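Local coordinates for uncharacterized protein Ta1441 (Thermoplasma acidophilum, PDB 3GAA) that is of unknown function but belongs to the PAC2 family, which includes proteasome assembly chaperones, and may act in a similar way, at residues A[28-33]-A[121-126]; A[37-42]-A[187-192]; A[44-49]-A[221-226]; A[78-83]-A[91-96]; A[108-113]-A[169-174]. All blocks are in the same frame, centred on the assembly; numbering follows the deposited sequence.

Contact 1 (A[28-33]-A[121-126]); sequences VVLCGF and EIVIME
Two adjacent parallel strands at the heart of the mixed sheet of this PAC2-family protein meet here, with Val29 paired to Ile122, Leu30 to Val123 and Cys31 to Ile124. The evidence for the pairing is a run of backbone bonds that passes from one strand to the other. Val29 N gives its hydrogen to Glu121 O at 2.9 Å, and Val29 O then accepts from Val123 N at 2.7 Å. Cys31 N continues to Val123 O at 2.9 Å, and Cys31 O accepts from Met125 N at the same length. The two strand directions differ by 20°, a modest twist. Strand 28-32 also bonds to strand 89-94 on its far edge, so it is an interior strand of an alpha/beta/alpha layering. On the face carrying Leu30 and Val123, the two side chains lie side by side and point the same way. With CG set opposite the carbonyl carbon (chi1 -50°), Leu30 brings its CD2 to 3.6 Å from CB of Val123. Leu30 CB meets Met125 SD at 4.1 Å. Helix 196-210 covers this face through Ile202 and Ile206. The other face carries Val29, Cys31, Ile122 and Ile124; there Cys31 SG comes 4.1 Å from Ile122 CG2, while Cys31 CB faces Ile124 CG1 at 4.4 Å. Helix 166-178 lies over Ile122 and Ile124. At the start of strand 121-130 the carboxylate of Glu121 turns away from strand 28-32, and its OE1 is held by Tyr210 OH and Lys147.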
# COMPACT_ATOMS: atom_id res chain seq x y z
N VAL A 28 18.70 6.90 30.83
CA VAL A 28 19.04 8.28 30.47
C VAL A 28 19.98 8.21 29.29
O VAL A 28 20.97 7.47 29.36
CB VAL A 28 19.70 9.12 31.60
CG1 VAL A 28 20.63 8.34 32.37
CG2 VAL A 28 20.44 10.24 30.98
N VAL A 29 19.67 8.97 28.23
CA VAL A 29 20.44 8.86 26.99
C VAL A 29 21.37 10.04 26.75
O VAL A 29 20.92 11.17 26.64
CB VAL A 29 19.54 8.67 25.77
CG1 VAL A 29 20.39 8.48 24.54
CG2 VAL A 29 18.65 7.42 25.97
N LEU A 30 22.66 9.77 26.63
CA LEU A 30 23.64 10.82 26.40
C LEU A 30 24.11 10.79 24.96
O LEU A 30 24.41 9.72 24.46
CB LEU A 30 24.83 10.62 27.34
CG LEU A 30 24.51 10.39 28.83
CD1 LEU A 30 25.72 9.75 29.55
CD2 LEU A 30 24.02 11.68 29.53
N CYS A 31 24.21 11.94 24.30
CA CYS A 31 24.62 12.01 22.87
C CYS A 31 25.82 12.83 22.57
O CYS A 31 25.99 13.90 23.16
CB CYS A 31 23.53 12.66 22.07
SG CYS A 31 22.04 11.88 22.40
N GLY A 32 26.60 12.38 21.58
CA GLY A 32 27.75 13.10 21.08
C GLY A 32 27.85 12.99 19.57
O GLY A 32 27.94 11.91 18.99
N PHE A 33 27.85 14.14 18.92
CA PHE A 33 28.00 14.20 17.47
C PHE A 33 29.24 14.97 17.09
O PHE A 33 29.89 15.60 17.90
CB PHE A 33 26.75 14.78 16.84
CG PHE A 33 25.52 14.12 17.32
CD1 PHE A 33 25.10 12.93 16.75
CD2 PHE A 33 24.83 14.62 18.44
CE1 PHE A 33 23.99 12.28 17.23
CE2 PHE A 33 23.72 13.99 18.97
CZ PHE A 33 23.28 12.81 18.36
N GLU A 121 15.22 10.80 29.88
CA GLU A 121 15.86 12.11 29.66
C GLU A 121 16.99 11.99 28.65
O GLU A 121 17.79 11.06 28.75
CB GLU A 121 16.49 12.65 30.94
CG GLU A 121 15.72 12.37 32.26
CD GLU A 121 15.30 13.64 33.01
OE1 GLU A 121 16.04 14.68 32.95
OE2 GLU A 121 14.23 13.60 33.69
N ILE A 122 17.10 12.94 27.73
CA ILE A 122 18.15 12.91 26.72
C ILE A 122 19.08 14.05 26.96
O ILE A 122 18.63 15.12 27.11
CB ILE A 122 17.55 13.07 25.34
CG1 ILE A 122 16.56 11.93 25.12
CG2 ILE A 122 18.59 13.02 24.25
CD1 ILE A 122 15.68 12.17 23.95
N VAL A 123 20.38 13.83 27.01
CA VAL A 123 21.29 14.93 27.27
C VAL A 123 22.14 15.06 26.05
O VAL A 123 22.68 14.07 25.60
CB VAL A 123 22.17 14.62 28.45
CG1 VAL A 123 23.03 15.75 28.73
CG2 VAL A 123 21.33 14.27 29.65
N ILE A 124 22.26 16.25 25.50
CA ILE A 124 23.17 16.44 24.34
C ILE A 124 24.45 17.14 24.75
O ILE A 124 24.42 18.23 25.37
CB ILE A 124 22.54 17.19 23.21
CG1 ILE A 124 21.33 16.42 22.70
CG2 ILE A 124 23.53 17.35 22.13
CD1 ILE A 124 20.13 17.30 22.44
N MET A 125 25.58 16.49 24.44
CA MET A 125 26.88 16.90 24.96
C MET A 125 27.57 17.71 23.94
O MET A 125 27.73 17.26 22.83
CB MET A 125 27.74 15.70 25.27
CG MET A 125 27.34 15.00 26.59
SD MET A 125 27.84 13.26 26.72
CE MET A 125 28.33 13.28 28.38
N GLU A 126 28.00 18.92 24.28
CA GLU A 126 28.78 19.64 23.32
C GLU A 126 29.76 20.68 23.82
O GLU A 126 29.75 21.07 24.97
CB GLU A 126 27.91 20.19 22.18
CG GLU A 126 26.73 21.04 22.57
CD GLU A 126 25.69 21.11 21.45
OE1 GLU A 126 25.08 22.20 21.19
OE2 GLU A 126 25.46 20.05 20.83

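Contact 2 (A[37-42]-A[187-192]); sequences TPTGVL and TPTSVD
The ring of Pro38 turns its CD edge to Thr189, CD lying 4.5 Å from Thr189 OG1. This ring packs chiefly on Ile230 and Glu234 of helix 219-243 and merely grazes the strand residue. The closer meetings are between threonine methyls. Thr37 and Thr189 cross at a slant, and CG2 of Thr37 lies 3.5 Å from CG2 of Thr189. The same Thr189 methyl carbon is 3.6 Å from Thr37 CB, which shows that it rests against the branch point as well as the tip. Thr39 reaches toward Thr189 tip to tip, but its methyl is modelled too near to Thr189 for the exact spacing to be trusted. On its other branch, Thr39 OG1 lies 4.1 Å from Thr187 CG2. The hydroxyls of Thr37 and Thr187 are turned to other work. The chi1 of Thr37, 85°, sets OG1 between its own backbone N and carbonyl carbon, and from there it accepts from Thr39 N at 3.2 Å. Thr187 OG1 bonds to Pro138 O, while Ala198 of helix 196-210 lies against both Thr39 and Thr189. One step on, Leu42 N bonds to Pro38 O at 3.1 Å, the first turn of the helix. A threonine hydroxyl receiving the amide two residues later is an ST turn, used here to cap the start of helix 39-51, while the methyl of Thr37 lies on Thr189 near the end of strand 181-190.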
# COMPACT_ATOMS: atom_id res chain seq x y z
N THR A 37 33.36 21.76 17.78
CA THR A 37 34.32 21.14 18.70
C THR A 37 34.22 19.63 18.57
O THR A 37 33.25 19.12 18.06
CB THR A 37 34.05 21.58 20.15
OG1 THR A 37 33.04 20.76 20.75
CG2 THR A 37 33.57 23.07 20.18
N PRO A 38 35.25 18.91 19.02
CA PRO A 38 35.21 17.44 19.16
C PRO A 38 34.68 16.97 20.52
O PRO A 38 34.65 15.75 20.76
CB PRO A 38 36.68 17.04 19.05
CG PRO A 38 37.43 18.20 19.59
CD PRO A 38 36.57 19.44 19.40
N THR A 39 34.25 17.89 21.41
CA THR A 39 34.04 17.50 22.78
C THR A 39 32.82 16.59 23.01
O THR A 39 32.88 15.76 23.89
CB THR A 39 34.20 18.65 23.84
OG1 THR A 39 32.95 18.98 24.40
CG2 THR A 39 34.87 19.88 23.32
N GLY A 40 31.75 16.68 22.23
CA GLY A 40 30.66 15.69 22.35
C GLY A 40 31.06 14.23 22.12
O GLY A 40 30.76 13.36 22.95
N VAL A 41 31.74 13.94 21.00
CA VAL A 41 32.19 12.57 20.67
C VAL A 41 33.27 12.11 21.65
O VAL A 41 33.35 10.95 22.04
CB VAL A 41 32.70 12.44 19.22
CG1 VAL A 41 31.56 12.69 18.22
CG2 VAL A 41 33.73 13.43 18.97
N LEU A 42 34.11 13.03 22.08
CA LEU A 42 35.07 12.70 23.09
C LEU A 42 34.40 12.36 24.39
O LEU A 42 34.80 11.42 25.02
CB LEU A 42 36.06 13.84 23.28
CG LEU A 42 37.03 14.05 22.11
CD1 LEU A 42 37.93 15.25 22.43
CD2 LEU A 42 37.87 12.80 21.84
N THR A 187 30.22 23.44 26.75
CA THR A 187 31.38 23.89 27.47
C THR A 187 32.37 24.54 26.49
O THR A 187 32.53 24.05 25.43
CB THR A 187 31.98 22.72 28.26
OG1 THR A 187 32.76 23.25 29.33
CG2 THR A 187 32.86 21.84 27.38
N PRO A 188 32.98 25.66 26.85
CA PRO A 188 33.95 26.23 25.92
C PRO A 188 35.11 25.28 25.73
O PRO A 188 35.61 24.70 26.68
CB PRO A 188 34.43 27.50 26.63
CG PRO A 188 33.62 27.65 27.86
CD PRO A 188 32.99 26.35 28.15
N THR A 189 35.57 25.14 24.50
CA THR A 189 36.68 24.25 24.24
C THR A 189 37.66 24.84 23.19
O THR A 189 37.26 25.45 22.20
CB THR A 189 36.14 22.77 23.95
OG1 THR A 189 36.98 22.08 23.00
CG2 THR A 189 34.72 22.76 23.49
N SER A 190 38.96 24.68 23.44
CA SER A 190 40.00 25.27 22.59
C SER A 190 40.04 24.70 21.17
O SER A 190 40.12 23.50 20.97
CB SER A 190 41.36 25.00 23.25
OG SER A 190 42.43 25.34 22.38
N VAL A 191 40.06 25.55 20.17
CA VAL A 191 40.09 25.01 18.80
C VAL A 191 41.48 24.49 18.37
O VAL A 191 41.57 23.41 17.81
CB VAL A 191 39.52 26.01 17.74
CG1 VAL A 191 38.03 25.88 17.68
CG2 VAL A 191 39.93 27.44 18.05
N ASP A 192 42.55 25.21 18.61
CA ASP A 192 43.86 24.72 18.11
C ASP A 192 44.36 23.50 18.89
O ASP A 192 44.54 22.44 18.31
CB ASP A 192 44.94 25.84 18.07
CG ASP A 192 44.71 26.87 16.90
OD1 ASP A 192 45.73 27.33 16.29
OD2 ASP A 192 43.52 27.21 16.60

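Contact 3 (A[44-49]-A[221-226]); sequences ASYIVE and EQVKAL
CG of Gln222 is anti to its backbone N (chi1 173°), as is CG of Tyr46 to its own, and these two torsions bring the extended amide and the ring together between the helices. Gln222 CD lies 3.6 Å from Tyr46 CD2, the amide standing obliquely beside the ring with the two planes 49° apart. The same CD is 3.7 Å from Glu49 OE1, where Glu49 is exposed to solvent. Farther along the helices the contact is apolar. Leu226 CD1 rests 3.6 Å from Ser45 CB and 4.0 Å from Tyr46 N, while Val223 CG2 approaches Tyr46 CD2 at 4.2 Å. The hydroxyl of Ser45 takes no part, since it bonds back to Val41 O in its own helix. The axes of segments 44-49 and 221-226 come within 10.4 Å and cross at 129°; the second belongs to a predicted coiled coil. Without the long arm of Gln222, as with an alanine here, a gap would probably open beside the Tyr46 ring and Glu49 would lose its amide neighbour. The chemistry is mainly van der Waals, with Tyr46 and Val223 buried and Leu226 partly exposed; on the solvent side an amide comes near a carboxylate, in a pairing the model does not settle.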
# COMPACT_ATOMS: atom_id res chain seq x y z
N ALA A 44 31.24 11.13 24.71
CA ALA A 44 30.53 9.89 24.34
C ALA A 44 31.51 8.78 24.46
O ALA A 44 31.27 7.88 25.26
CB ALA A 44 29.99 9.92 22.93
N SER A 45 32.62 8.85 23.75
CA SER A 45 33.61 7.78 23.82
C SER A 45 34.13 7.51 25.20
O SER A 45 34.17 6.36 25.62
CB SER A 45 34.78 8.09 22.98
OG SER A 45 34.27 8.18 21.71
N TYR A 46 34.54 8.57 25.88
CA TYR A 46 34.99 8.41 27.24
C TYR A 46 33.98 7.62 28.03
O TYR A 46 34.35 6.63 28.61
CB TYR A 46 35.19 9.74 27.93
CG TYR A 46 35.69 9.57 29.33
CD1 TYR A 46 34.85 9.75 30.41
CD2 TYR A 46 37.01 9.21 29.59
CE1 TYR A 46 35.31 9.60 31.71
CE2 TYR A 46 37.48 9.07 30.88
CZ TYR A 46 36.60 9.26 31.94
OH TYR A 46 37.00 9.11 33.24
N ILE A 47 32.71 8.02 28.05
CA ILE A 47 31.83 7.43 29.02
C ILE A 47 31.55 5.96 28.62
O ILE A 47 31.49 5.08 29.46
CB ILE A 47 30.54 8.32 29.44
CG1 ILE A 47 29.27 7.69 28.96
CG2 ILE A 47 30.53 9.85 29.05
CD1 ILE A 47 28.79 6.56 29.90
N VAL A 48 31.43 5.70 27.32
CA VAL A 48 31.28 4.34 26.78
C VAL A 48 32.37 3.47 27.33
O VAL A 48 32.11 2.41 27.90
CB VAL A 48 31.47 4.28 25.24
CG1 VAL A 48 31.79 2.89 24.81
CG2 VAL A 48 30.20 4.76 24.49
N GLU A 49 33.60 3.91 27.19
CA GLU A 49 34.69 3.16 27.78
C GLU A 49 34.60 3.07 29.29
O GLU A 49 34.78 2.01 29.84
CB GLU A 49 36.03 3.74 27.40
CG GLU A 49 37.21 2.80 27.79
CD GLU A 49 37.61 2.87 29.29
OE1 GLU A 49 37.31 3.94 29.93
OE2 GLU A 49 38.19 1.88 29.84
N GLU A 221 44.53 11.51 30.23
CA GLU A 221 45.31 10.68 29.34
C GLU A 221 44.40 9.98 28.38
O GLU A 221 44.71 9.87 27.21
CB GLU A 221 46.13 9.65 30.09
CG GLU A 221 47.33 10.23 30.81
CD GLU A 221 48.33 11.02 29.89
OE1 GLU A 221 48.60 12.23 30.19
OE2 GLU A 221 48.85 10.43 28.90
N GLN A 222 43.26 9.53 28.82
CA GLN A 222 42.43 8.80 27.91
C GLN A 222 41.92 9.72 26.84
O GLN A 222 41.76 9.33 25.70
CB GLN A 222 41.27 8.14 28.64
CG GLN A 222 40.29 7.50 27.69
CD GLN A 222 39.27 6.64 28.39
OE1 GLN A 222 38.31 6.14 27.77
NE2 GLN A 222 39.46 6.48 29.70
N VAL A 223 41.62 10.93 27.20
CA VAL A 223 40.95 11.80 26.26
C VAL A 223 41.92 12.44 25.27
O VAL A 223 41.55 12.69 24.17
CB VAL A 223 40.20 12.88 27.02
CG1 VAL A 223 40.11 14.14 26.20
CG2 VAL A 223 38.84 12.31 27.47
N LYS A 224 43.16 12.71 25.68
CA LYS A 224 44.17 13.15 24.74
C LYS A 224 44.37 12.09 23.66
O LYS A 224 44.49 12.40 22.48
CB LYS A 224 45.52 13.37 25.42
CG LYS A 224 45.63 14.56 26.40
CD LYS A 224 46.97 14.47 27.17
CE LYS A 224 46.86 14.99 28.62
NZ LYS A 224 47.97 14.48 29.53
N ALA A 225 44.41 10.83 24.08
CA ALA A 225 44.58 9.75 23.13
C ALA A 225 43.44 9.78 22.13
O ALA A 225 43.67 9.69 20.98
CB ALA A 225 44.66 8.39 23.86
N LEU A 226 42.21 9.92 22.59
CA LEU A 226 41.06 10.03 21.69
C LEU A 226 41.13 11.25 20.80
O LEU A 226 40.86 11.17 19.64
CB LEU A 226 39.75 10.11 22.48
CG LEU A 226 39.15 8.80 23.01
CD1 LEU A 226 38.09 9.01 24.15
CD2 LEU A 226 38.58 8.10 21.79

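Contact 4 (A[78-83]-A[91-96]); sequences PFRIYA and VAMCEV
Phe79 begins its contact with Cys94 at CB, which lies 3.9 Å from the Cys94 sulfur. Chi1 of -157° puts CG opposite the backbone N and carries the ring under Cys94 CB, with CD2 coming 3.4 Å from Cys94 SG. Over one ring face stands Cys94 CB, 3.9 Å from the Phe79 ring centroid and 24° off the normal, a CH-pi contact; the sulfur itself sits obliquely. CD1 of Phe79, the other ortho carbon, is 3.6 Å from Met93 O, again at a slant. Farther out the ring packs on Leu59, Ile64 and Ile106. Phe79 and Cys94 are a non-hydrogen-bonded pair of the antiparallel hairpin formed by strands 79-83 and 89-94, and the hydrogen-bonded pairs Arg80-Met93 and Tyr82-Val91 supply the bonds. Arg80 N donates to Met93 O at 3.0 Å, with Met93 N returning to Arg80 O; Tyr82 and Val91 exchange a similar pair. Beyond the strand end, Glu95 N reaches Pro78 O at 2.9 Å, and Pro78 CB packs on Val96 CG2 at 3.8 Å. On the opposite face from Phe79, Arg80 bends at chi3 to bring its guanidinium edge to Glu95, the guanidinium plane turned 79° from the carboxylate. A salt bridge joins Arg80 NH2 to Glu95 OE1, although NH2 is less surely placed. Arg80 NE bonds to His77 O, and Glu95 OE2 has a second partner in Arg76. Met93 lies on this same face, packed against Ala44 and Ser45 of helix 39-51, while Pro78 touches Asn173 of a neighbouring subunit.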
# COMPACT_ATOMS: atom_id res chain seq x y z
N PRO A 78 30.29 4.35 11.79
CA PRO A 78 30.29 5.70 12.36
C PRO A 78 29.21 6.09 13.37
O PRO A 78 29.45 6.99 14.13
CB PRO A 78 30.07 6.57 11.12
CG PRO A 78 29.34 5.71 10.20
CD PRO A 78 30.03 4.38 10.35
N PHE A 79 28.03 5.47 13.34
CA PHE A 79 26.93 5.81 14.26
C PHE A 79 26.49 4.57 15.06
O PHE A 79 25.86 3.66 14.50
CB PHE A 79 25.75 6.36 13.46
CG PHE A 79 24.79 7.25 14.26
CD1 PHE A 79 24.33 6.89 15.49
CD2 PHE A 79 24.30 8.41 13.70
CE1 PHE A 79 23.44 7.69 16.17
CE2 PHE A 79 23.42 9.20 14.38
CZ PHE A 79 23.00 8.85 15.61
N ARG A 80 26.76 4.60 16.38
CA ARG A 80 26.63 3.46 17.30
C ARG A 80 25.90 3.88 18.56
O ARG A 80 26.04 4.99 18.98
CB ARG A 80 28.00 2.93 17.67
CG ARG A 80 28.62 2.17 16.54
CD ARG A 80 30.10 1.73 16.74
NE ARG A 80 30.94 2.88 16.46
CZ ARG A 80 31.43 3.69 17.38
NH1 ARG A 80 31.21 3.43 18.67
NH2 ARG A 80 32.14 4.75 17.03
N ILE A 81 25.13 2.97 19.14
CA ILE A 81 24.41 3.21 20.36
C ILE A 81 24.78 2.15 21.36
O ILE A 81 24.74 0.99 21.04
CB ILE A 81 22.90 3.23 20.13
CG1 ILE A 81 22.59 4.24 19.00
CG2 ILE A 81 22.17 3.53 21.44
CD1 ILE A 81 21.16 4.37 18.72
N TYR A 82 25.13 2.58 22.56
CA TYR A 82 25.56 1.67 23.59
C TYR A 82 24.67 1.74 24.79
O TYR A 82 24.04 2.76 25.03
CB TYR A 82 26.94 2.06 24.07
CG TYR A 82 28.00 1.94 23.04
CD1 TYR A 82 28.85 0.81 23.01
CD2 TYR A 82 28.23 2.98 22.12
CE1 TYR A 82 29.88 0.69 22.07
CE2 TYR A 82 29.27 2.87 21.17
CZ TYR A 82 30.09 1.71 21.18
OH TYR A 82 31.08 1.56 20.27
N ALA A 83 24.70 0.66 25.56
CA ALA A 83 23.99 0.50 26.81
C ALA A 83 24.99 0.10 27.87
O ALA A 83 25.94 -0.62 27.61
CB ALA A 83 23.00 -0.58 26.68
N VAL A 91 24.28 5.53 25.43
CA VAL A 91 25.04 6.56 24.73
C VAL A 91 24.85 6.41 23.22
O VAL A 91 24.94 5.32 22.68
CB VAL A 91 26.54 6.56 25.04
CG1 VAL A 91 27.26 7.47 24.02
CG2 VAL A 91 26.81 6.91 26.58
N ALA A 92 24.54 7.52 22.57
CA ALA A 92 24.37 7.54 21.16
C ALA A 92 25.51 8.40 20.69
O ALA A 92 25.67 9.51 21.20
CB ALA A 92 23.04 8.16 20.82
N MET A 93 26.33 7.89 19.79
CA MET A 93 27.42 8.69 19.22
C MET A 93 27.57 8.52 17.77
O MET A 93 27.41 7.42 17.24
CB MET A 93 28.79 8.39 19.82
CG MET A 93 29.37 6.99 19.61
SD MET A 93 30.91 7.00 20.58
CE MET A 93 31.47 5.33 20.82
N CYS A 94 27.93 9.62 17.14
CA CYS A 94 28.25 9.62 15.74
C CYS A 94 29.58 10.30 15.45
O CYS A 94 29.76 11.47 15.74
CB CYS A 94 27.13 10.28 14.99
SG CYS A 94 27.33 9.97 13.20
N GLU A 95 30.51 9.56 14.87
CA GLU A 95 31.89 10.01 14.74
C GLU A 95 32.21 10.86 13.51
O GLU A 95 33.36 11.24 13.34
CB GLU A 95 32.79 8.80 14.70
CG GLU A 95 32.67 7.93 15.94
CD GLU A 95 33.80 6.88 16.10
OE1 GLU A 95 33.79 5.90 15.32
OE2 GLU A 95 34.66 6.99 17.04
N VAL A 96 31.23 11.10 12.65
CA VAL A 96 31.45 11.78 11.39
C VAL A 96 30.31 12.76 11.20
O VAL A 96 29.20 12.50 11.60
CB VAL A 96 31.60 10.80 10.17
CG1 VAL A 96 32.66 9.76 10.46
CG2 VAL A 96 30.31 10.13 9.77

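Contact 5 (A[108-113]-A[169-174]); sequences NTLMNW and GGILNE
Met111 and Glu174 slide past each other in opposite directions, CG of Met111 lying 3.6 Å from CB of Glu174. The bend of Met111 at chi2 (-58°) turns its sulfur toward Ile171, so that Met111 SD meets Ile171 CG2 at 4.1 Å; a second bend, at chi3, places the methyl. These two side chains run at about a right angle. Next to them, Leu110 CD2 touches Ile171 CD1 at 4.2 Å. Beside this apolar layer, Asn108 leans over toward the acid, with its OD1 2.7 Å from Glu174 OE2 and the amide and carboxylate planes 50° apart. The backbones behind these groups are helices 103-117 and 166-178; the axes of segments 108-113 and 169-174 approach to 9.6 Å at 43°. Helix 103-117 is the crossover helix of a beta-alpha-beta unit that links strands 89-94 and 121-130, parallel strands with strand 28-32 between them. Both helices lie on the same sheet face, since Met111 and Ile171 each rest on Ile122. In the second shell, Glu174 OE1 forms a salt bridge with Arg178 one turn later in its own helix, and Arg178 also touches Asn108 and Met111. If Glu174 were cut back to alanine, Arg178 would probably lose its carboxylate mate and Asn108 OD1 its close neighbour, while Met111 would lose only its contact with Glu174 CG. Farther out, the helix surfaces meet other copies of the protein: Asn173 ND2 bonds to Val67 O of one neighbouring subunit, and Trp113 packs on Val7 of another.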
# COMPACT_ATOMS: atom_id res chain seq x y z
N ASN A 108 15.09 12.45 13.91
CA ASN A 108 13.82 11.80 14.01
C ASN A 108 13.90 10.28 14.09
O ASN A 108 13.16 9.68 14.80
CB ASN A 108 12.95 12.21 12.85
CG ASN A 108 11.57 11.69 13.01
OD1 ASN A 108 10.82 12.20 13.84
ND2 ASN A 108 11.25 10.60 12.33
N THR A 109 14.76 9.65 13.32
CA THR A 109 14.99 8.24 13.44
C THR A 109 15.48 7.92 14.86
O THR A 109 14.92 7.07 15.57
CB THR A 109 16.07 7.83 12.42
OG1 THR A 109 15.54 8.01 11.09
CG2 THR A 109 16.52 6.39 12.61
N LEU A 110 16.54 8.60 15.28
CA LEU A 110 17.05 8.44 16.63
C LEU A 110 15.98 8.60 17.69
O LEU A 110 15.87 7.76 18.60
CB LEU A 110 18.17 9.43 16.92
CG LEU A 110 18.98 9.14 18.17
CD1 LEU A 110 19.68 7.77 18.10
CD2 LEU A 110 19.95 10.25 18.31
N MET A 111 15.18 9.66 17.59
CA MET A 111 14.21 9.89 18.63
C MET A 111 13.06 8.92 18.61
O MET A 111 12.45 8.74 19.65
CB MET A 111 13.75 11.34 18.67
CG MET A 111 14.84 12.26 19.30
SD MET A 111 15.25 11.72 20.98
CE MET A 111 13.56 11.82 21.71
N ASN A 112 12.79 8.26 17.48
CA ASN A 112 11.82 7.16 17.44
C ASN A 112 12.31 5.96 18.23
O ASN A 112 11.57 5.36 18.98
CB ASN A 112 11.50 6.70 16.01
CG ASN A 112 10.43 7.55 15.33
OD1 ASN A 112 10.56 7.94 14.17
ND2 ASN A 112 9.35 7.83 16.06
N TRP A 113 13.55 5.60 18.06
CA TRP A 113 14.06 4.44 18.76
C TRP A 113 14.16 4.73 20.25
O TRP A 113 13.86 3.89 21.05
CB TRP A 113 15.43 4.11 18.21
CG TRP A 113 16.07 2.92 18.74
CD1 TRP A 113 16.03 1.72 18.19
CD2 TRP A 113 16.91 2.83 19.90
NE1 TRP A 113 16.78 0.84 18.94
CE2 TRP A 113 17.31 1.49 20.01
CE3 TRP A 113 17.35 3.74 20.87
CZ2 TRP A 113 18.13 1.03 21.03
CZ3 TRP A 113 18.18 3.27 21.90
CH2 TRP A 113 18.55 1.92 21.96
N GLY A 169 19.62 20.88 18.22
CA GLY A 169 18.30 21.49 17.98
C GLY A 169 17.27 20.50 17.47
O GLY A 169 16.10 20.51 17.85
N GLY A 170 17.70 19.63 16.58
CA GLY A 170 16.79 18.66 16.04
C GLY A 170 16.30 17.76 17.14
O GLY A 170 15.10 17.56 17.27
N ILE A 171 17.21 17.22 17.95
CA ILE A 171 16.80 16.40 19.11
C ILE A 171 15.97 17.17 20.16
O ILE A 171 14.99 16.70 20.66
CB ILE A 171 18.02 15.69 19.74
CG1 ILE A 171 18.54 14.68 18.72
CG2 ILE A 171 17.67 15.05 21.15
CD1 ILE A 171 19.96 14.36 18.92
N LEU A 172 16.38 18.37 20.48
CA LEU A 172 15.59 19.14 21.39
C LEU A 172 14.11 19.29 20.91
O LEU A 172 13.14 19.21 21.71
CB LEU A 172 16.29 20.47 21.63
CG LEU A 172 17.19 20.49 22.85
CD1 LEU A 172 17.49 19.06 23.34
CD2 LEU A 172 18.46 21.26 22.66
N ASN A 173 13.94 19.49 19.60
CA ASN A 173 12.58 19.73 19.09
C ASN A 173 11.80 18.46 19.22
O ASN A 173 10.69 18.44 19.75
CB ASN A 173 12.58 20.25 17.66
CG ASN A 173 12.75 21.75 17.60
OD1 ASN A 173 12.63 22.46 18.60
ND2 ASN A 173 13.05 22.25 16.44
N GLU A 174 12.40 17.36 18.80
CA GLU A 174 11.76 16.11 18.97
C GLU A 174 11.35 15.87 20.41
O GLU A 174 10.29 15.38 20.67
CB GLU A 174 12.69 15.04 18.54
CG GLU A 174 12.82 14.94 17.06
CD GLU A 174 11.62 14.31 16.33
OE1 GLU A 174 10.67 13.69 16.92
OE2 GLU A 174 11.70 14.42 15.08

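How the contacts relate
Contacts 1 and 4 are both strand pairings, one parallel and one antiparallel, and strands 28-32 and 89-94 are joined directly by Leu30 O to Ala92 N, so the two form one buried piece of sheet. Contacts 2 and 3 share helix 39-51: its start is set against a strand end by threonine methyls in a buried contact, and its middle meets the C-terminal helix in a partly exposed junction. Contact 5, also buried, lies on the other side of the chain's centre, about 25 Å from contact 3 between centres. Backbone bonding carries contacts 1 and 4, whereas contacts 2, 3 and 5 rely on side-chain packing; contact 3 has an exposed carboxylate, contact 5 a buried one.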